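Local coordinates for putative lipoprotein (Bacteroides thetaiotaomicron, PDB 4Q1Z) that is of unknown function but is a predicted two-domain lipoprotein of the DUF4876 family from a gut bacterium, at residues F127-Y132 against P212-D217. Numbering follows the deposited sequence.
Sequences FRDQFY and PQSPID
Ile216 lays its CD1 methyl against the Phe131 ring and the backbone oxygen of Asp129 together. The methyl reaches CD2 of Phe131 at 3.7 Å, approaching the ring obliquely, while the second branch of Ile216, CG2, lies 4.1 Å from CE2 of Phe131. The same methyl, CD1 of Ile216, also comes within 3.4 Å of Asp129 O, an oxygen that sits in the plane of the Phe131 ring, at its edge. Isoleucine suits the spot because both its arms meet the CD2-CE2 side of that ring; with CG1 set between the backbone N and the carbonyl carbon (chi1 47°), CD1 meets CD2. Phe131 begins the strand 131-136, which runs between strands 108-114 and 195-199 in the mixed sheet of the larger domain; its flat apolar ring suits a place where it packs on Tyr114, Ile197 and the loop's isoleucine at once. Ile216 belongs to the irregular connection between strands 195-199 and 223-224, so the contact ties this long loop to the start of a strand. The polar half centres on Asp129, whose carboxylate is buried. Ser214, small and able to donate, gives its OG proton to the anti lone pair of Asp129 OD2 at 2.9 Å, and the same oxygen is hydrogen-bonded by the hydroxyls of Tyr114 and Ser118. Three hydroxyl partners thus gather on one carboxylate oxygen, which would be expected to ease the cost of burying its charge. A leucine in place of Asp129 would probably leave these three hydroxyls without their shared acceptor and let the Ser214 side chain turn. Pro215 borders the cluster, its ring resting on Tyr114.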
loop_
_atom_site.group_PDB
_atom_site.type_symbol
_atom_site.label_atom_id
_atom_site.label_comp_id
_atom_site.label_asym_id
_atom_site.label_seq_id
_atom_site.Cartn_x
_atom_site.Cartn_y
_atom_site.Cartn_z
ATOM N N PHE A 127 -13.132 19.489 6.605
ATOM C CA PHE A 127 -12.728 18.526 5.583
ATOM C C PHE A 127 -11.186 18.490 5.430
ATOM O O PHE A 127 -10.688 17.899 4.461
ATOM C CB PHE A 127 -13.413 18.858 4.216
ATOM C CG PHE A 127 -13.188 20.266 3.710
ATOM C CD1 PHE A 127 -11.913 20.700 3.342
ATOM C CD2 PHE A 127 -14.230 21.181 3.674
ATOM C CE1 PHE A 127 -11.693 22.017 2.948
ATOM C CE2 PHE A 127 -14.004 22.506 3.295
ATOM C CZ PHE A 127 -12.743 22.909 2.927
ATOM N N ARG A 128 -10.430 19.151 6.349
ATOM C CA ARG A 128 -8.958 19.242 6.182
ATOM C C ARG A 128 -8.166 18.177 6.956
ATOM O O ARG A 128 -6.935 18.177 6.886
ATOM C CB ARG A 128 -8.434 20.628 6.538
ATOM C CG ARG A 128 -9.356 21.744 6.123
ATOM C CD ARG A 128 -8.834 23.110 6.475
ATOM N NE ARG A 128 -9.663 24.133 5.835
ATOM C CZ ARG A 128 -9.479 24.552 4.591
ATOM N NH1 ARG A 128 -8.447 24.111 3.884
ATOM N NH2 ARG A 128 -10.303 25.442 4.055
ATOM N N ASP A 129 -8.857 17.241 7.633
ATOM C CA ASP A 129 -8.192 16.176 8.394
ATOM C C ASP A 129 -7.841 14.923 7.511
ATOM O O ASP A 129 -7.263 13.968 8.028
ATOM C CB ASP A 129 -9.020 15.784 9.643
ATOM C CG ASP A 129 -10.504 15.540 9.427
ATOM O OD1 ASP A 129 -10.946 15.506 8.244
ATOM O OD2 ASP A 129 -11.213 15.289 10.426
ATOM N N GLN A 130 -8.134 14.967 6.191
ATOM C CA GLN A 130 -7.864 13.885 5.228
ATOM C C GLN A 130 -6.400 13.392 5.271
ATOM O O GLN A 130 -5.481 14.211 5.309
ATOM C CB GLN A 130 -8.182 14.333 3.782
ATOM C CG GLN A 130 -9.651 14.612 3.507
ATOM C CD GLN A 130 -9.955 14.793 2.026
ATOM O OE1 GLN A 130 -9.213 15.434 1.264
ATOM N NE2 GLN A 130 -11.098 14.274 1.599
ATOM N N PHE A 131 -6.190 12.072 5.257
ATOM C CA PHE A 131 -4.859 11.468 5.238
ATOM C C PHE A 131 -4.911 10.072 4.583
ATOM O O PHE A 131 -5.967 9.432 4.518
ATOM C CB PHE A 131 -4.193 11.427 6.639
ATOM C CG PHE A 131 -4.622 10.303 7.558
ATOM C CD1 PHE A 131 -3.955 9.078 7.546
ATOM C CD2 PHE A 131 -5.705 10.461 8.422
ATOM C CE1 PHE A 131 -4.351 8.036 8.397
ATOM C CE2 PHE A 131 -6.091 9.425 9.281
ATOM C CZ PHE A 131 -5.398 8.225 9.273
ATOM N N TYR A 132 -3.737 9.627 4.097
ATOM C CA TYR A 132 -3.438 8.396 3.357
ATOM C C TYR A 132 -2.190 7.802 3.938
ATOM O O TYR A 132 -1.157 8.466 3.938
ATOM C CB TYR A 132 -3.205 8.725 1.845
ATOM C CG TYR A 132 -4.253 9.649 1.262
ATOM C CD1 TYR A 132 -4.094 11.034 1.309
ATOM C CD2 TYR A 132 -5.441 9.144 0.744
ATOM C CE1 TYR A 132 -5.084 11.890 0.841
ATOM C CE2 TYR A 132 -6.444 9.993 0.285
ATOM C CZ TYR A 132 -6.252 11.366 0.315
ATOM O OH TYR A 132 -7.220 12.212 -0.175
ATOM N N PRO A 212 -11.603 20.399 17.414
ATOM C CA PRO A 212 -11.250 19.533 18.569
ATOM C C PRO A 212 -11.844 18.100 18.523
ATOM O O PRO A 212 -11.317 17.213 19.197
ATOM C CB PRO A 212 -11.788 20.319 19.759
ATOM C CG PRO A 212 -11.766 21.723 19.314
ATOM C CD PRO A 212 -12.152 21.694 17.874
ATOM N N GLN A 213 -12.889 17.863 17.690
ATOM C CA GLN A 213 -13.559 16.560 17.522
ATOM C C GLN A 213 -12.993 15.774 16.330
ATOM O O GLN A 213 -13.537 14.721 15.968
ATOM C CB GLN A 213 -15.084 16.741 17.362
ATOM C CG GLN A 213 -15.827 17.184 18.640
ATOM C CD GLN A 213 -15.628 18.636 18.992
ATOM O OE1 GLN A 213 -15.733 19.536 18.155
ATOM N NE2 GLN A 213 -15.328 18.892 20.245
ATOM N N SER A 214 -11.891 16.256 15.724
ATOM C CA SER A 214 -11.241 15.519 14.633
ATOM C C SER A 214 -10.588 14.278 15.243
ATOM O O SER A 214 -10.106 14.367 16.374
ATOM C CB SER A 214 -10.221 16.391 13.914
ATOM O OG SER A 214 -9.622 15.668 12.855
ATOM N N PRO A 215 -10.610 13.104 14.580
ATOM C CA PRO A 215 -10.049 11.900 15.216
ATOM C C PRO A 215 -8.521 11.869 15.344
ATOM O O PRO A 215 -8.004 11.057 16.118
ATOM C CB PRO A 215 -10.509 10.778 14.287
ATOM C CG PRO A 215 -10.670 11.424 12.966
ATOM C CD PRO A 215 -11.186 12.791 13.251
ATOM N N ILE A 216 -7.798 12.712 14.584
ATOM C CA ILE A 216 -6.329 12.687 14.562
ATOM C C ILE A 216 -5.677 14.079 14.691
ATOM O O ILE A 216 -6.313 15.119 14.479
ATOM C CB ILE A 216 -5.829 12.013 13.229
ATOM C CG1 ILE A 216 -6.583 12.576 11.989
ATOM C CG2 ILE A 216 -5.933 10.489 13.285
ATOM C CD1 ILE A 216 -5.778 13.095 10.975
ATOM N N ASP A 217 -4.363 14.044 15.013
ATOM C CA ASP A 217 -3.392 15.137 15.005
ATOM C C ASP A 217 -2.496 14.793 13.824
ATOM O O ASP A 217 -1.740 13.826 13.910
ATOM C CB ASP A 217 -2.622 15.243 16.359
ATOM C CG ASP A 217 -1.370 16.126 16.384
ATOM O OD1 ASP A 217 -1.069 16.764 15.363
ATOM O OD2 ASP A 217 -0.663 16.124 17.407
#